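Putative superoxide reductase (Thermotoga maritima, PDB 3QZB) probably reduces superoxide to hydrogen peroxide at a mononuclear iron centre, using electrons delivered by reduced rubredoxin. Local coordinates at residues A[62-73]-A[119-130]. Numbering follows the deposited sequence.
Sequences EHHIRWIKVFFQ and GTIIALSYCNIH. With FE (Fe (III) ion), chain B.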
loop_
_atom_site.group_PDB
_atom_site.type_symbol
_atom_site.label_atom_id
_atom_site.label_comp_id
_atom_site.label_asym_id
_atom_site.label_seq_id
_atom_site.Cartn_x
_atom_site.Cartn_y
_atom_site.Cartn_z
ATOM N N GLU A 62 20.061 -1.817 2.157
ATOM C CA GLU A 62 20.231 -2.580 0.949
ATOM C C GLU A 62 19.396 -3.850 0.856
ATOM O O GLU A 62 19.098 -4.289 -0.254
ATOM C CB GLU A 62 21.735 -2.929 0.753
ATOM C CG GLU A 62 22.666 -1.717 0.728
ATOM C CD GLU A 62 22.965 -1.046 2.112
ATOM O OE1 GLU A 62 22.718 -1.622 3.212
ATOM O OE2 GLU A 62 23.541 0.087 2.075
ATOM N N HIS A 63 19.048 -4.432 2.012
ATOM C CA HIS A 63 18.423 -5.759 2.035
ATOM C C HIS A 63 17.445 -5.809 3.196
ATOM O O HIS A 63 17.843 -5.797 4.356
ATOM C CB HIS A 63 19.470 -6.849 2.192
ATOM C CG HIS A 63 18.922 -8.240 2.198
ATOM N ND1 HIS A 63 19.603 -9.273 2.789
ATOM C CD2 HIS A 63 17.740 -8.757 1.754
ATOM C CE1 HIS A 63 18.867 -10.376 2.678
ATOM N NE2 HIS A 63 17.719 -10.094 2.047
ATOM N N HIS A 64 16.159 -5.994 2.889
ATOM C CA HIS A 64 15.123 -5.990 3.909
ATOM C C HIS A 64 13.848 -6.590 3.391
ATOM O O HIS A 64 13.586 -6.602 2.182
ATOM C CB HIS A 64 14.869 -4.533 4.385
ATOM C CG HIS A 64 14.590 -3.570 3.251
ATOM N ND1 HIS A 64 15.553 -2.704 2.783
ATOM C CD2 HIS A 64 13.498 -3.348 2.489
ATOM C CE1 HIS A 64 15.035 -2.007 1.784
ATOM N NE2 HIS A 64 13.809 -2.401 1.556
ATOM N N ILE A 65 13.036 -7.064 4.318
ATOM C CA ILE A 65 11.643 -7.451 3.989
ATOM C C ILE A 65 10.773 -6.219 3.886
ATOM O O ILE A 65 10.725 -5.382 4.761
ATOM C CB ILE A 65 11.108 -8.388 5.081
ATOM C CG1 ILE A 65 12.011 -9.619 5.284
ATOM C CG2 ILE A 65 9.639 -8.769 4.780
ATOM C CD1 ILE A 65 12.234 -10.423 4.033
ATOM N N ARG A 66 10.103 -6.085 2.750
ATOM C CA ARG A 66 9.261 -4.939 2.443
ATOM C C ARG A 66 7.842 -5.034 3.028
ATOM O O ARG A 66 7.302 -4.020 3.453
ATOM C CB ARG A 66 9.133 -4.829 0.922
ATOM C CG ARG A 66 10.408 -4.426 0.179
ATOM C CD ARG A 66 10.632 -2.951 0.237
ATOM N NE ARG A 66 11.749 -2.479 -0.575
ATOM C CZ ARG A 66 11.722 -2.361 -1.880
ATOM N NH1 ARG A 66 10.648 -2.657 -2.576
ATOM N NH2 ARG A 66 12.800 -1.909 -2.536
ATOM N N TRP A 67 7.246 -6.213 2.971
ATOM C CA TRP A 67 5.838 -6.384 3.367
ATOM C C TRP A 67 5.489 -7.808 3.597
ATOM O O TRP A 67 6.128 -8.732 3.119
ATOM C CB TRP A 67 4.892 -5.663 2.376
ATOM C CG TRP A 67 4.999 -6.005 0.912
ATOM C CD1 TRP A 67 5.539 -5.196 -0.044
ATOM C CD2 TRP A 67 4.597 -7.215 0.196
ATOM N NE1 TRP A 67 5.415 -5.738 -1.281
ATOM C CE2 TRP A 67 4.847 -6.983 -1.179
ATOM C CE3 TRP A 67 4.039 -8.435 0.557
ATOM C CZ2 TRP A 67 4.541 -7.914 -2.168
ATOM C CZ3 TRP A 67 3.744 -9.353 -0.413
ATOM C CH2 TRP A 67 3.982 -9.086 -1.761
ATOM N N ILE A 68 4.352 -7.956 4.306
ATOM C CA ILE A 68 3.570 -9.177 4.419
ATOM C C ILE A 68 2.147 -8.795 4.000
ATOM O O ILE A 68 1.669 -7.718 4.401
ATOM C CB ILE A 68 3.566 -9.674 5.862
ATOM C CG1 ILE A 68 4.922 -10.280 6.237
ATOM C CG2 ILE A 68 2.409 -10.683 6.107
ATOM C CD1 ILE A 68 5.150 -10.361 7.738
ATOM N N LYS A 69 1.489 -9.641 3.213
ATOM C CA LYS A 69 0.048 -9.526 3.046
ATOM C C LYS A 69 -0.572 -10.814 3.417
ATOM O O LYS A 69 0.052 -11.879 3.387
ATOM C CB LYS A 69 -0.363 -8.944 1.685
ATOM C CG LYS A 69 -0.042 -9.784 0.498
ATOM C CD LYS A 69 -0.613 -9.213 -0.803
ATOM C CE LYS A 69 -0.289 -7.766 -1.125
ATOM N NZ LYS A 69 1.179 -7.421 -1.097
ATOM N N VAL A 70 -1.852 -10.752 3.811
ATOM C CA VAL A 70 -2.599 -11.910 4.256
ATOM C C VAL A 70 -3.867 -11.995 3.408
ATOM O O VAL A 70 -4.519 -10.999 3.157
ATOM C CB VAL A 70 -2.940 -11.809 5.718
ATOM C CG1 VAL A 70 -3.880 -12.963 6.199
ATOM C CG2 VAL A 70 -1.653 -11.766 6.589
ATOM N N PHE A 71 -4.162 -13.200 2.951
ATOM C CA PHE A 71 -5.395 -13.526 2.264
ATOM C C PHE A 71 -6.189 -14.536 3.114
ATOM O O PHE A 71 -5.611 -15.359 3.824
ATOM C CB PHE A 71 -5.133 -14.134 0.884
ATOM C CG PHE A 71 -4.544 -13.126 -0.097
ATOM C CD1 PHE A 71 -5.373 -12.336 -0.883
ATOM C CD2 PHE A 71 -3.165 -13.018 -0.252
ATOM C CE1 PHE A 71 -4.859 -11.422 -1.744
ATOM C CE2 PHE A 71 -2.613 -12.094 -1.162
ATOM C CZ PHE A 71 -3.469 -11.322 -1.914
ATOM N N PHE A 72 -7.498 -14.491 2.926
ATOM C CA PHE A 72 -8.392 -15.496 3.477
ATOM C C PHE A 72 -9.133 -16.161 2.319
ATOM O O PHE A 72 -9.721 -15.476 1.480
ATOM C CB PHE A 72 -9.377 -14.891 4.455
ATOM C CG PHE A 72 -10.253 -15.895 5.133
ATOM C CD1 PHE A 72 -9.729 -16.816 6.020
ATOM C CD2 PHE A 72 -11.615 -15.983 4.873
ATOM C CE1 PHE A 72 -10.522 -17.767 6.650
ATOM C CE2 PHE A 72 -12.383 -16.929 5.492
ATOM C CZ PHE A 72 -11.849 -17.805 6.390
ATOM N N GLN A 73 -9.120 -17.494 2.319
ATOM C CA GLN A 73 -9.781 -18.312 1.301
ATOM C C GLN A 73 -10.931 -19.060 1.987
ATOM O O GLN A 73 -10.650 -20.026 2.710
ATOM C CB GLN A 73 -8.790 -19.281 0.664
ATOM C CG GLN A 73 -9.167 -19.732 -0.731
ATOM C CD GLN A 73 -10.417 -20.552 -0.741
ATOM O OE1 GLN A 73 -10.440 -21.640 -0.153
ATOM N NE2 GLN A 73 -11.447 -20.075 -1.399
ATOM N N GLY A 119 -12.027 -21.465 6.635
ATOM C CA GLY A 119 -11.236 -21.221 5.475
ATOM C C GLY A 119 -9.770 -21.446 5.724
ATOM O O GLY A 119 -9.412 -22.163 6.663
ATOM N N THR A 120 -8.953 -20.856 4.861
ATOM C CA THR A 120 -7.506 -20.948 4.894
ATOM C C THR A 120 -6.914 -19.571 4.919
ATOM O O THR A 120 -7.291 -18.707 4.136
ATOM C CB THR A 120 -6.974 -21.733 3.715
ATOM O OG1 THR A 120 -7.598 -23.020 3.675
ATOM C CG2 THR A 120 -5.478 -21.951 3.778
ATOM N N ILE A 121 -5.977 -19.352 5.853
ATOM C CA ILE A 121 -5.162 -18.129 5.930
ATOM C C ILE A 121 -3.916 -18.349 5.054
ATOM O O ILE A 121 -3.242 -19.363 5.217
ATOM C CB ILE A 121 -4.753 -17.827 7.388
ATOM C CG1 ILE A 121 -5.953 -17.656 8.303
ATOM C CG2 ILE A 121 -3.794 -16.613 7.444
ATOM C CD1 ILE A 121 -5.622 -17.796 9.804
ATOM N N ILE A 122 -3.629 -17.436 4.148
ATOM C CA ILE A 122 -2.453 -17.461 3.282
ATOM C C ILE A 122 -1.631 -16.201 3.555
ATOM O O ILE A 122 -2.151 -15.092 3.513
ATOM C CB ILE A 122 -2.824 -17.563 1.799
ATOM C CG1 ILE A 122 -3.713 -18.791 1.481
ATOM C CG2 ILE A 122 -1.547 -17.628 0.955
ATOM C CD1 ILE A 122 -4.279 -18.759 0.064
ATOM N N ALA A 123 -0.359 -16.388 3.884
ATOM C CA ALA A 123 0.574 -15.282 4.066
ATOM C C ALA A 123 1.518 -15.238 2.846
ATOM O O ALA A 123 2.021 -16.283 2.404
ATOM C CB ALA A 123 1.396 -15.476 5.339
ATOM N N LEU A 124 1.711 -14.023 2.351
ATOM C CA LEU A 124 2.648 -13.762 1.241
ATOM C C LEU A 124 3.573 -12.661 1.714
ATOM O O LEU A 124 3.139 -11.618 2.197
ATOM C CB LEU A 124 1.876 -13.306 0.029
ATOM C CG LEU A 124 2.672 -13.085 -1.279
ATOM C CD1 LEU A 124 3.137 -14.343 -1.864
ATOM C CD2 LEU A 124 1.841 -12.267 -2.269
ATOM N N SER A 125 4.889 -12.863 1.553
ATOM C CA SER A 125 5.847 -11.833 1.935
ATOM C C SER A 125 6.827 -11.556 0.818
ATOM O O SER A 125 7.007 -12.413 -0.080
ATOM C CB SER A 125 6.571 -12.222 3.221
ATOM O OG SER A 125 7.248 -13.432 3.070
ATOM N N TYR A 126 7.462 -10.405 0.869
ATOM C CA TYR A 126 8.323 -9.925 -0.199
ATOM C C TYR A 126 9.590 -9.329 0.399
ATOM O O TYR A 126 9.535 -8.419 1.208
ATOM C CB TYR A 126 7.575 -8.845 -1.021
ATOM C CG TYR A 126 8.398 -8.289 -2.154
ATOM C CD1 TYR A 126 8.828 -9.088 -3.200
ATOM C CD2 TYR A 126 8.778 -6.986 -2.146
ATOM C CE1 TYR A 126 9.653 -8.569 -4.192
ATOM C CE2 TYR A 126 9.601 -6.440 -3.141
ATOM C CZ TYR A 126 10.035 -7.256 -4.140
ATOM O OH TYR A 126 10.901 -6.782 -5.128
ATOM N N CYS A 127 10.732 -9.856 -0.076
ATOM C CA CYS A 127 12.066 -9.321 0.199
ATOM C C CYS A 127 12.479 -8.476 -0.974
ATOM O O CYS A 127 12.163 -8.769 -2.122
ATOM C CB CYS A 127 13.017 -10.499 0.403
ATOM S SG CYS A 127 14.736 -9.898 0.605
ATOM N N ASN A 128 13.154 -7.377 -0.689
ATOM C CA ASN A 128 13.572 -6.460 -1.774
ATOM C C ASN A 128 14.567 -7.083 -2.763
ATOM O O ASN A 128 14.668 -6.581 -3.885
ATOM C CB ASN A 128 14.072 -5.124 -1.258
ATOM C CG ASN A 128 15.445 -5.185 -0.651
ATOM O OD1 ASN A 128 15.847 -6.200 -0.073
ATOM N ND2 ASN A 128 16.184 -4.071 -0.735
ATOM N N ILE A 129 15.247 -8.188 -2.394
ATOM C CA ILE A 129 16.155 -8.842 -3.321
ATOM C C ILE A 129 15.914 -10.332 -3.479
ATOM O O ILE A 129 16.465 -10.936 -4.383
ATOM C CB ILE A 129 17.656 -8.567 -2.948
ATOM C CG1 ILE A 129 18.050 -9.269 -1.660
ATOM C CG2 ILE A 129 17.910 -7.078 -2.937
ATOM C CD1 ILE A 129 19.492 -8.987 -1.209
ATOM N N HIS A 130 15.088 -10.975 -2.620
ATOM C CA HIS A 130 14.851 -12.399 -2.689
ATOM C C HIS A 130 13.390 -12.772 -3.006
ATOM O O HIS A 130 12.963 -13.916 -2.772
ATOM C CB HIS A 130 15.263 -13.099 -1.390
ATOM C CG HIS A 130 16.734 -12.977 -1.096
ATOM N ND1 HIS A 130 17.235 -12.368 0.053
ATOM C CD2 HIS A 130 17.816 -13.433 -1.798
ATOM C CE1 HIS A 130 18.549 -12.459 0.016
ATOM N NE2 HIS A 130 18.935 -13.089 -1.071
HETATM FE FE FE B . 16.096 -11.463 1.675
HETATM O O HOH W 1 11.001 -4.313 -5.396
HETATM O O HOH W 2 -9.974 -23.068 2.301
#
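From Gln73 paired with Thr120 to Ile65 paired with Cys127, strands 65-73 and 119-127 run antiparallel in one sheet of the immunoglobulin-like sandwich, their axes 4.6 Å apart at closest. Reciprocal backbone bonds join Lys69 with Leu124, Phe71 with Ile122 and Gln73 with Thr120. Between Ile65 and Trp67 a beta bulge shifts the register by one residue; here Tyr126 O accepts from Arg66 N and Tyr126 N donates to Trp67 O. With chi1 at 55°, Trp67 CG sits between backbone N and carbonyl carbon, which lays one indole face on Tyr126 CB, a CH-pi contact 3.4 Å from the centroid of the six-membered ring; the two aromatic rings themselves are slid apart and barely overlap. Lys69 NZ lies over the opposite face, toward the rim, Leu124 O meets the edge, and NE1 bonds to Glu82 of the second subunit. Replacing Trp67 by an alanine would remove the plate between Tyr126 CB and Lys69 NZ, and would probably leave that glutamate without its indole donor. Beyond the strands, Asn128 clasps the loop: ND2 donates to Glu62 O (3.0 Å), OD1 accepts from His64 N (3.0 Å), and its amide stacks on the His64 ring, 25° from parallel. His63 NE2 (2.2 Å), Cys127 SG (2.3 Å) and His130 ND1 (2.2 Å) bind the iron, and His29 and His57 complete the five-ligand site, while Ile129 CD1 covers one face of the His63 ring. The N-H of Ile129 donates to Cys127 SG, which is likely to temper the sulfur's electron donation to the iron.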